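Local coordinates for protein toxin FitB (Neisseria gonorrhoeae, PDB 2H1C) that is the PIN-domain toxin of a type II toxin-antitoxin pair, a predicted magnesium-dependent ribonuclease that joins its antitoxin in a complex that binds their own promoter, at residues Leu116-Arg121 / Ala129-Phe134. Sequence-based numbering, arbitrary orientation.
Sequences LTVATR and ADVAVF. With SO4 (sulfate ion), chain D.
Val118 and Val133 face each other in a short parallel pairing of strands 117-119 and 133-134, their CA atoms 4.6 Å apart, and the next pair in register is Ala119 with Phe134. Three backbone hydrogen bonds run alternately between the two segments. Val118 N donates to Ala132 O at 2.9 Å in a nearly straight bond (167° at the hydrogen), although the donor is tilted 33° from the carbonyl plane. Phe134 N then reaches Val118 O at 2.7 Å, and Thr120 N closes the set on Phe134 O at 3.0 Å. Each acceptor also takes a CA-H...O contact, the one from Val133 CA to Val118 O measuring 3.2 Å.

Side chains divide between the two faces of the sheet. On the face of Val118 and Val133, Val118 CB meets Val133 CG1 at 4.0 Å, while Val118 CG2 lies 4.2 Å from Val131 CG1. On the face that carries Ala119 and Phe134, Thr117 holds CG2 anti to its backbone N (chi1 -64° for OG1), which lays the methyl over the Val133 backbone, 3.7 Å from Val133 CA, and beside Phe134 CB; its OG1 comes alongside the Ala132 methyl. Beyond the paired strands, the extended Arg121 presents its guanidinium edge to a sulfate, probably from the crystallisation liquor, with NH1 bonded to O4 and NH2 to O2; Arg14 binds the same ion.

Helix 124-128 connects the two strands in a beta-alpha-beta unit, with Phe126 packing on Val118 and Val133. Strand 2-4 hydrogen-bonds along the other edge of 117-119, leaving 133-134 outermost within the chain. Just past the strand, Thr120 OG1 hydrogen-bonds to Asp5, a predicted magnesium ligand, so the C-terminal ends of strands 2-4 and 117-119 lead into the probable active site of this PIN domain.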
ATOM      1  N   LEU A 116      10.525  10.425  -9.722  1.00 12.40           N
ATOM      2  CA  LEU A 116      11.583  10.404  -8.723  1.00 10.79           C
ATOM      3  C   LEU A 116      12.526   9.230  -8.885  1.00 11.53           C
ATOM      4  O   LEU A 116      12.153   8.204  -9.446  1.00 11.40           O
ATOM      5  CB  LEU A 116      10.968  10.294  -7.331  1.00 11.64           C
ATOM      6  CG  LEU A 116       9.845  11.305  -7.092  1.00 11.45           C
ATOM      7  CD1 LEU A 116       9.188  11.016  -5.733  1.00 12.28           C
ATOM      8  CD2 LEU A 116      10.418  12.704  -7.103  1.00 14.16           C
ATOM      9  N   THR A 117      13.740   9.391  -8.366  1.00 13.38           N
ATOM     10  CA  THR A 117      14.728   8.318  -8.363  1.00 12.43           C
ATOM     11  C   THR A 117      14.611   7.673  -6.986  1.00 12.37           C
ATOM     12  O   THR A 117      14.605   8.372  -5.973  1.00 12.54           O
ATOM     13  CB  THR A 117      16.159   8.842  -8.479  1.00 14.26           C
ATOM     14  OG1 THR A 117      16.335   9.481  -9.743  1.00 15.32           O
ATOM     15  CG2 THR A 117      17.149   7.693  -8.354  1.00 16.54           C
ATOM     16  N   VAL A 118      14.513   6.348  -6.947  1.00  9.04           N
ATOM     17  CA  VAL A 118      14.408   5.634  -5.683  1.00 10.03           C
ATOM     18  C   VAL A 118      15.789   5.384  -5.083  1.00  9.75           C
ATOM     19  O   VAL A 118      16.690   4.902  -5.777  1.00 13.65           O
ATOM     20  CB  VAL A 118      13.723   4.252  -5.866  1.00  9.88           C
ATOM     21  CG1 VAL A 118      13.719   3.493  -4.526  1.00 10.35           C
ATOM     22  CG2 VAL A 118      12.286   4.436  -6.363  1.00 12.68           C
ATOM     23  N   ALA A 119      15.971   5.744  -3.815  1.00 11.19           N
ATOM     24  CA  ALA A 119      17.238   5.498  -3.129  1.00  8.82           C
ATOM     25  C   ALA A 119      16.970   4.234  -2.305  1.00 11.83           C
ATOM     26  O   ALA A 119      16.079   4.229  -1.441  1.00 13.98           O
ATOM     27  CB  ALA A 119      17.583   6.669  -2.203  1.00  9.17           C
ATOM     28  N   THR A 120      17.736   3.174  -2.561  1.00 11.57           N
ATOM     29  CA  THR A 120      17.531   1.903  -1.858  1.00 12.08           C
ATOM     30  C   THR A 120      18.750   0.996  -1.935  1.00 14.29           C
ATOM     31  O   THR A 120      19.543   1.106  -2.860  1.00 14.31           O
ATOM     32  CB  THR A 120      16.365   1.124  -2.474  1.00 15.63           C
ATOM     33  OG1 THR A 120      16.210  -0.128  -1.795  1.00 18.03           O
ATOM     34  CG2 THR A 120      16.629   0.864  -3.950  1.00 17.46           C
ATOM     35  N   ARG A 121      18.884   0.105  -0.958  1.00 15.18           N
ATOM     36  CA  ARG A 121      20.005  -0.832  -0.943  1.00 20.98           C
ATOM     37  C   ARG A 121      19.728  -1.994  -1.902  1.00 21.65           C
ATOM     38  O   ARG A 121      20.650  -2.561  -2.493  1.00 23.70           O
ATOM     39  CB  ARG A 121      20.208  -1.379   0.466  1.00 21.48           C
ATOM     40  CG  ARG A 121      21.504  -2.176   0.622  1.00 26.97           C
ATOM     41  CD  ARG A 121      21.714  -2.618   2.058  1.00 27.52           C
ATOM     42  NE  ARG A 121      23.090  -3.061   2.281  1.00 32.56           N
ATOM     43  CZ  ARG A 121      23.566  -3.447   3.461  1.00 32.73           C
ATOM     44  NH1 ARG A 121      22.776  -3.447   4.527  1.00 33.43           N
ATOM     45  NH2 ARG A 121      24.832  -3.825   3.578  1.00 34.71           N
ATOM     46  N   ALA A 129      11.198  -2.617 -12.575  1.00 29.55           N
ATOM     47  CA  ALA A 129      10.063  -1.702 -12.663  1.00 30.48           C
ATOM     48  C   ALA A 129      10.387  -0.576 -13.647  1.00 31.12           C
ATOM     49  O   ALA A 129       9.545   0.276 -13.929  1.00 31.25           O
ATOM     50  CB  ALA A 129       9.749  -1.119 -11.285  1.00 28.43           C
ATOM     51  N   ASP A 130      11.609  -0.579 -14.173  1.00 32.51           N
ATOM     52  CA  ASP A 130      12.026   0.456 -15.113  1.00 32.34           C
ATOM     53  C   ASP A 130      11.939   1.846 -14.483  1.00 30.62           C
ATOM     54  O   ASP A 130      11.501   2.810 -15.121  1.00 32.16           O
ATOM     55  CB  ASP A 130      11.160   0.408 -16.381  1.00 40.00           C
ATOM     56  CG  ASP A 130      11.584  -0.694 -17.341  1.00 45.23           C
ATOM     57  OD1 ASP A 130      12.698  -0.591 -17.909  1.00 47.53           O
ATOM     58  OD2 ASP A 130      10.805  -1.659 -17.529  1.00 48.30           O
ATOM     59  N   VAL A 131      12.336   1.944 -13.218  1.00 24.75           N
ATOM     60  CA  VAL A 131      12.320   3.228 -12.523  1.00 23.76           C
ATOM     61  C   VAL A 131      13.762   3.553 -12.150  1.00 20.37           C
ATOM     62  O   VAL A 131      14.540   2.651 -11.851  1.00 19.41           O
ATOM     63  CB  VAL A 131      11.444   3.177 -11.238  1.00 23.30           C
ATOM     64  CG1 VAL A 131      11.524   4.492 -10.496  1.00 27.25           C
ATOM     65  CG2 VAL A 131       9.998   2.892 -11.613  1.00 26.44           C
ATOM     66  N   ALA A 132      14.124   4.832 -12.189  1.00 18.12           N
ATOM     67  CA  ALA A 132      15.491   5.228 -11.847  1.00 19.28           C
ATOM     68  C   ALA A 132      15.790   4.866 -10.394  1.00 19.60           C
ATOM     69  O   ALA A 132      14.925   4.989  -9.519  1.00 17.14           O
ATOM     70  CB  ALA A 132      15.668   6.714 -12.054  1.00 19.95           C
ATOM     71  N   VAL A 133      17.012   4.426 -10.131  1.00 16.22           N
ATOM     72  CA  VAL A 133      17.359   4.057  -8.776  1.00 19.68           C
ATOM     73  C   VAL A 133      18.787   4.408  -8.428  1.00 20.27           C
ATOM     74  O   VAL A 133      19.647   4.540  -9.313  1.00 20.54           O
ATOM     75  CB  VAL A 133      17.134   2.542  -8.543  1.00 23.38           C
ATOM     76  CG1 VAL A 133      15.686   2.216  -8.749  1.00 26.54           C
ATOM     77  CG2 VAL A 133      17.989   1.722  -9.507  1.00 25.16           C
ATOM     78  N   PHE A 134      19.036   4.589  -7.137  1.00 14.80           N
ATOM     79  CA  PHE A 134      20.379   4.883  -6.678  1.00 18.58           C
ATOM     80  C   PHE A 134      20.621   4.158  -5.368  1.00 18.64           C
ATOM     81  O   PHE A 134      19.798   4.218  -4.454  1.00 17.02           O
ATOM     82  CB  PHE A 134      20.601   6.381  -6.481  1.00 19.44           C
ATOM     83  CG  PHE A 134      21.973   6.707  -5.962  1.00 20.02           C
ATOM     84  CD1 PHE A 134      23.098   6.480  -6.751  1.00 23.31           C
ATOM     85  CD2 PHE A 134      22.145   7.177  -4.665  1.00 19.13           C
ATOM     86  CE1 PHE A 134      24.382   6.711  -6.252  1.00 26.23           C
ATOM     87  CE2 PHE A 134      23.419   7.411  -4.155  1.00 22.25           C
ATOM     88  CZ  PHE A 134      24.540   7.180  -4.949  1.00 25.48           C
TER
HETATM   89  S   SO4 D 201      25.161  -4.889   7.119  1.00 54.59           S
HETATM   90  O1  SO4 D 201      24.414  -5.555   8.101  1.00 55.55           O
HETATM   91  O2  SO4 D 201      25.242  -5.639   5.848  1.00 55.09           O
HETATM   92  O3  SO4 D 201      26.516  -4.689   7.459  1.00 58.00           O
HETATM   93  O4  SO4 D 201      24.485  -3.718   6.702  1.00 57.04           O